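Local coordinates for enoyl-CoA hydratase/isomerase (Pseudomonas aeruginosa, PDB 3LAO), which probably hydrates an unsaturated acyl-CoA thioester, such as a steroid side-chain enoyl-CoA, working as a homotrimer of the crotonase-like family, at residues G135-H140 against G173-A178. Residues are numbered along the deposited sequence; the frame is centred on the assembly and turned at random.
Sequences GTRFAH and GDEFDA
F138 and F176 are paired across strand 137-139 and the short, weakly bonded strand 175-177, which run antiparallel, and illustrate how a pair that shares two backbone bonds also brings its side chains together on one face of the sheet. F138 N gives its hydrogen to F176 O at 2.8 Å, and F176 N returns one to F138 O at 2.9 Å. On the face that carries both phenylalanines, the rings lie nearly parallel, 17° apart, but are slid so far that they barely overlap; what sits over the F176 face is instead the F138 methylene, with CB 3.5 Å from the ring centroid in a CH-pi contact. The first torsion of F176 (chi1 48°), which sets CG between the backbone N and carbonyl carbon, brings the F176 ring under F138 CB. On the other sheet face, R137 and E175 form a salt bridge: R137 NE bonds to E175 OE2 (2.9 Å) from above the carboxylate plane, and R137 NH2 lies 2.8 Å from E175 OE1, the two planes standing 81° apart.

Strand 137-139 is the middle of the small three-stranded sheet, with 115-117 parallel to it on the side away from 175-177, that accompanies the larger sheet of this crotonase-type fold. At one end, water 1 accepts from H140 N and donates to D174 O; at the other, D177 N-caps helix 178-183, its OD1 bonded to E180 N. I121 and A181 pack against both phenylalanines, while D174 pairs through OD2 with R168 of its own chain and through OD1 with R206 of a neighbouring subunit.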
loop_
_atom_site.group_PDB
_atom_site.type_symbol
_atom_site.label_atom_id
_atom_site.label_comp_id
_atom_site.label_asym_id
_atom_site.label_seq_id
_atom_site.Cartn_x
_atom_site.Cartn_y
_atom_site.Cartn_z
ATOM N N GLY B 135 23.916 3.571 -8.476
ATOM C CA GLY B 135 24.114 4.191 -9.774
ATOM C C GLY B 135 23.331 3.564 -10.917
ATOM O O GLY B 135 23.447 3.995 -12.062
ATOM N N THR B 136 22.533 2.546 -10.632
ATOM C CA THR B 136 21.658 2.010 -11.648
ATOM C C THR B 136 20.631 3.095 -11.969
ATOM O O THR B 136 20.219 3.838 -11.089
ATOM C CB THR B 136 20.956 0.752 -11.133
ATOM O OG1 THR B 136 21.939 -0.258 -10.858
ATOM C CG2 THR B 136 19.915 0.261 -12.137
ATOM N N ARG B 137 20.208 3.175 -13.220
ATOM C CA ARG B 137 19.331 4.242 -13.658
ATOM C C ARG B 137 18.026 3.668 -14.131
ATOM O O ARG B 137 18.004 2.722 -14.859
ATOM C CB ARG B 137 19.928 4.983 -14.848
ATOM C CG ARG B 137 21.227 5.728 -14.593
ATOM C CD ARG B 137 21.925 5.947 -15.964
ATOM N NE ARG B 137 21.469 7.141 -16.705
ATOM C CZ ARG B 137 21.488 7.282 -18.040
ATOM N NH1 ARG B 137 21.908 6.292 -18.832
ATOM N NH2 ARG B 137 21.071 8.420 -18.592
ATOM N N PHE B 138 16.936 4.324 -13.793
ATOM C CA PHE B 138 15.627 3.827 -14.101
ATOM C C PHE B 138 14.887 4.934 -14.768
ATOM O O PHE B 138 14.999 6.115 -14.366
ATOM C CB PHE B 138 14.887 3.512 -12.781
ATOM C CG PHE B 138 15.521 2.412 -11.963
ATOM C CD1 PHE B 138 16.425 2.707 -10.950
ATOM C CD2 PHE B 138 15.207 1.069 -12.210
ATOM C CE1 PHE B 138 17.019 1.657 -10.186
ATOM C CE2 PHE B 138 15.791 -0.009 -11.446
ATOM C CZ PHE B 138 16.677 0.288 -10.429
ATOM N N ALA B 139 14.064 4.582 -15.739
ATOM C CA ALA B 139 13.093 5.568 -16.158
ATOM C C ALA B 139 11.951 4.937 -16.907
ATOM O O ALA B 139 12.118 3.919 -17.559
ATOM C CB ALA B 139 13.791 6.713 -17.008
ATOM N N HIS B 140 10.785 5.538 -16.775
ATOM C CA HIS B 140 9.610 5.176 -17.541
ATOM C C HIS B 140 9.453 6.039 -18.792
ATOM O O HIS B 140 8.566 6.894 -18.871
ATOM C CB HIS B 140 8.383 5.327 -16.664
ATOM C CG HIS B 140 7.722 4.033 -16.365
ATOM N ND1 HIS B 140 7.945 3.342 -15.197
ATOM C CD2 HIS B 140 6.875 3.280 -17.101
ATOM C CE1 HIS B 140 7.244 2.224 -15.217
ATOM N NE2 HIS B 140 6.592 2.160 -16.363
ATOM N N GLY B 173 8.366 10.657 -17.085
ATOM C CA GLY B 173 9.425 9.941 -17.758
ATOM C C GLY B 173 10.757 10.246 -17.130
ATOM O O GLY B 173 11.771 9.750 -17.577
ATOM N N ASP B 174 10.760 11.037 -16.070
ATOM C CA ASP B 174 12.026 11.419 -15.434
ATOM C C ASP B 174 12.827 10.236 -14.951
ATOM O O ASP B 174 12.271 9.193 -14.569
ATOM C CB ASP B 174 11.793 12.384 -14.266
ATOM C CG ASP B 174 11.659 13.823 -14.725
ATOM O OD1 ASP B 174 12.317 14.177 -15.732
ATOM O OD2 ASP B 174 10.904 14.600 -14.093
ATOM N N GLU B 175 14.137 10.420 -14.946
ATOM C CA GLU B 175 15.093 9.391 -14.559
ATOM C C GLU B 175 15.308 9.404 -13.040
ATOM O O GLU B 175 15.316 10.477 -12.427
ATOM C CB GLU B 175 16.432 9.669 -15.235
ATOM C CG GLU B 175 17.434 8.539 -15.087
ATOM C CD GLU B 175 18.744 8.784 -15.840
ATOM O OE1 GLU B 175 18.738 8.713 -17.091
ATOM O OE2 GLU B 175 19.784 9.017 -15.183
ATOM N N PHE B 176 15.463 8.224 -12.430
ATOM C CA PHE B 176 15.854 8.156 -11.022
ATOM C C PHE B 176 16.908 7.116 -10.853
ATOM O O PHE B 176 17.107 6.293 -11.747
ATOM C CB PHE B 176 14.687 7.879 -10.085
ATOM C CG PHE B 176 13.784 6.734 -10.513
ATOM C CD1 PHE B 176 12.888 6.896 -11.560
ATOM C CD2 PHE B 176 13.792 5.519 -9.807
ATOM C CE1 PHE B 176 12.058 5.874 -11.936
ATOM C CE2 PHE B 176 12.965 4.494 -10.161
ATOM C CZ PHE B 176 12.084 4.671 -11.228
ATOM N N ASP B 177 17.625 7.171 -9.738
ATOM C CA ASP B 177 18.674 6.195 -9.520
ATOM C C ASP B 177 18.278 5.196 -8.432
ATOM O O ASP B 177 17.167 5.260 -7.877
ATOM C CB ASP B 177 20.058 6.842 -9.252
ATOM C CG ASP B 177 20.109 7.639 -7.946
ATOM O OD1 ASP B 177 19.114 7.623 -7.200
ATOM O OD2 ASP B 177 21.157 8.292 -7.668
ATOM N N ALA B 178 19.209 4.284 -8.154
ATOM C CA ALA B 178 19.018 3.222 -7.189
ATOM C C ALA B 178 18.595 3.742 -5.809
ATOM O O ALA B 178 17.785 3.105 -5.121
ATOM C CB ALA B 178 20.264 2.406 -7.077
HETATM O O HOH W 1 10.109 7.775 -15.042
#